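Local coordinates for variant surface glycoprotein MITAT 1.1 (Trypanosoma brucei brucei, PDB 5LY9) that forms, as a GPI-anchored glycoprotein, the antigenically variable surface coat by which the parasite evades the immune response of its host, at residues K16-L21 with A157-L162. Numbering follows the deposited sequence.
Sequences KLTTEL and ATRTEL
Glu20 of helix 8-21 pushes its carboxylate into the bend of segment 157-162, part of a longer loop, in the N-terminal domain of an A-type variant surface glycoprotein. The loop curls around this one acid and turns successive backbone N-H groups toward it. The side chain gets there extended, with CG anti to the backbone N (chi1 177°). Thr160 N and Glu161 N both donate to Glu20 OE1, each at 3.0 Å. The bond from Glu161 is the straighter, at 159° against 135°. Thr158 OG1 lies 2.5 Å from Glu20 OE1, a doubtfully short hydrogen bond. Leu162 N holds Glu20 OE2 at 2.9 Å, and all three N-H groups come from the syn side, tilted from the carboxylate plane. Arg253 adds a salt bridge to OE2 and a hydrogen bond to Thr158 O. The buried charge is thus paired, which probably favours the ionised form.

Toward Leu17 and Leu21 the packing is apolar. Leu21 CD2 meets Leu162 CD2 at 4.1 Å, and Leu17 CD1 lies against Glu161 CB. Trp246 and Trp250 of helix 244-254 touch Leu17 and Leu162, respectively.

The outer side is looser. Lys16 crosses Glu161 at about a right angle and touches it with CE, while NZ stays 4.2 Å from Glu161 OE1, beyond a salt bridge. Glu161 OE1 is instead hydrogen-bonded to Asn169 ND2. Glu161 OE2 accepts from Thr160 OG1. At the other end a water links helix and loop: it donates to Glu20 O and accepts from Thr158 N, both at 2.9 Å.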
loop_
_atom_site.group_PDB
_atom_site.type_symbol
_atom_site.label_atom_id
_atom_site.label_comp_id
_atom_site.label_asym_id
_atom_site.label_seq_id
_atom_site.Cartn_x
_atom_site.Cartn_y
_atom_site.Cartn_z
ATOM N N LYS A 16 -17.118 -17.227 -2.835
ATOM C CA LYS A 16 -16.695 -16.961 -1.459
ATOM C C LYS A 16 -15.320 -16.335 -1.435
ATOM O O LYS A 16 -15.088 -15.395 -0.675
ATOM C CB LYS A 16 -16.713 -18.265 -0.620
ATOM C CG LYS A 16 -18.113 -18.783 -0.331
ATOM C CD LYS A 16 -18.049 -20.222 0.205
ATOM C CE LYS A 16 -17.556 -20.405 1.567
ATOM N NZ LYS A 16 -17.738 -21.806 2.130
ATOM N N LEU A 17 -14.418 -16.843 -2.244
ATOM C CA LEU A 17 -13.054 -16.317 -2.256
ATOM C C LEU A 17 -13.038 -14.911 -2.788
ATOM O O LEU A 17 -12.381 -14.050 -2.177
ATOM C CB LEU A 17 -12.138 -17.220 -3.052
ATOM C CG LEU A 17 -10.671 -16.789 -3.255
ATOM C CD1 LEU A 17 -9.963 -16.640 -1.894
ATOM C CD2 LEU A 17 -9.891 -17.743 -4.177
ATOM N N THR A 18 -13.725 -14.654 -3.931
ATOM C CA THR A 18 -13.712 -13.300 -4.435
ATOM C C THR A 18 -14.316 -12.299 -3.421
ATOM O O THR A 18 -13.801 -11.191 -3.260
ATOM C CB THR A 18 -14.282 -13.180 -5.890
ATOM O OG1 THR A 18 -13.982 -11.867 -6.365
ATOM C CG2 THR A 18 -15.715 -13.335 -5.861
ATOM N N THR A 19 -15.384 -12.712 -2.714
ATOM C CA THR A 19 -15.947 -11.916 -1.622
ATOM C C THR A 19 -14.904 -11.624 -0.522
ATOM O O THR A 19 -14.760 -10.493 -0.098
ATOM C CB THR A 19 -17.197 -12.630 -1.057
ATOM O OG1 THR A 19 -18.145 -12.846 -2.145
ATOM C CG2 THR A 19 -17.799 -11.823 0.032
ATOM N N GLU A 20 -14.181 -12.624 -0.116
ATOM C CA GLU A 20 -13.165 -12.429 0.914
ATOM C C GLU A 20 -12.059 -11.483 0.423
ATOM O O GLU A 20 -11.683 -10.516 1.120
ATOM C CB GLU A 20 -12.556 -13.749 1.386
ATOM C CG GLU A 20 -11.435 -13.567 2.423
ATOM C CD GLU A 20 -11.209 -14.789 3.283
ATOM O OE1 GLU A 20 -12.201 -15.245 3.982
ATOM O OE2 GLU A 20 -10.076 -15.333 3.166
ATOM N N LEU A 21 -11.565 -11.754 -0.784
ATOM C CA LEU A 21 -10.483 -10.988 -1.373
ATOM C C LEU A 21 -10.831 -9.523 -1.541
ATOM O O LEU A 21 -9.975 -8.663 -1.493
ATOM C CB LEU A 21 -9.925 -11.610 -2.638
ATOM C CG LEU A 21 -9.320 -13.017 -2.620
ATOM C CD1 LEU A 21 -8.961 -13.381 -4.067
ATOM C CD2 LEU A 21 -8.093 -13.035 -1.727
ATOM N N ALA A 157 -11.259 -7.982 7.039
ATOM C CA ALA A 157 -11.573 -9.068 6.092
ATOM C C ALA A 157 -11.755 -10.413 6.787
ATOM O O ALA A 157 -11.297 -10.663 7.931
ATOM C CB ALA A 157 -10.452 -9.150 5.121
ATOM N N THR A 158 -12.477 -11.310 6.127
ATOM C CA THR A 158 -12.598 -12.652 6.637
ATOM C C THR A 158 -11.319 -13.430 6.363
ATOM O O THR A 158 -10.531 -13.040 5.543
ATOM C CB THR A 158 -13.811 -13.355 6.092
ATOM O OG1 THR A 158 -13.761 -13.440 4.652
ATOM C CG2 THR A 158 -15.073 -12.643 6.527
ATOM N N ARG A 159 -11.146 -14.542 7.074
ATOM C CA ARG A 159 -9.956 -15.338 7.009
ATOM C C ARG A 159 -10.260 -16.798 6.859
ATOM O O ARG A 159 -9.429 -17.664 7.209
ATOM C CB ARG A 159 -9.206 -15.110 8.344
ATOM C CG ARG A 159 -8.679 -13.691 8.421
ATOM C CD ARG A 159 -7.296 -13.621 7.848
ATOM N NE ARG A 159 -6.734 -12.268 7.862
ATOM C CZ ARG A 159 -5.491 -11.990 7.473
ATOM N NH1 ARG A 159 -4.658 -12.922 7.039
ATOM N NH2 ARG A 159 -5.095 -10.739 7.516
ATOM N N THR A 160 -11.404 -17.104 6.226
ATOM C CA THR A 160 -11.768 -18.485 6.033
ATOM C C THR A 160 -11.454 -19.013 4.690
ATOM O O THR A 160 -11.345 -20.262 4.521
ATOM C CB THR A 160 -13.308 -18.663 6.282
ATOM O OG1 THR A 160 -14.060 -17.585 5.721
ATOM C CG2 THR A 160 -13.534 -18.682 7.812
ATOM N N GLU A 161 -11.378 -18.116 3.682
ATOM C CA GLU A 161 -11.236 -18.607 2.320
ATOM C C GLU A 161 -9.769 -18.706 1.885
ATOM O O GLU A 161 -9.424 -19.560 1.042
ATOM C CB GLU A 161 -12.043 -17.803 1.320
ATOM C CG GLU A 161 -13.492 -17.542 1.767
ATOM C CD GLU A 161 -14.205 -18.826 2.188
ATOM O OE1 GLU A 161 -14.087 -19.870 1.501
ATOM O OE2 GLU A 161 -14.835 -18.773 3.289
ATOM N N LEU A 162 -8.915 -17.884 2.492
ATOM C CA LEU A 162 -7.479 -17.915 2.195
ATOM C C LEU A 162 -6.783 -17.851 3.527
ATOM O O LEU A 162 -6.775 -16.803 4.190
ATOM C CB LEU A 162 -7.079 -16.732 1.291
ATOM C CG LEU A 162 -5.563 -16.535 1.095
ATOM C CD1 LEU A 162 -4.932 -17.883 0.728
ATOM C CD2 LEU A 162 -5.235 -15.423 0.075
HETATM O O HOH W 1 -13.306 -10.234 3.514
#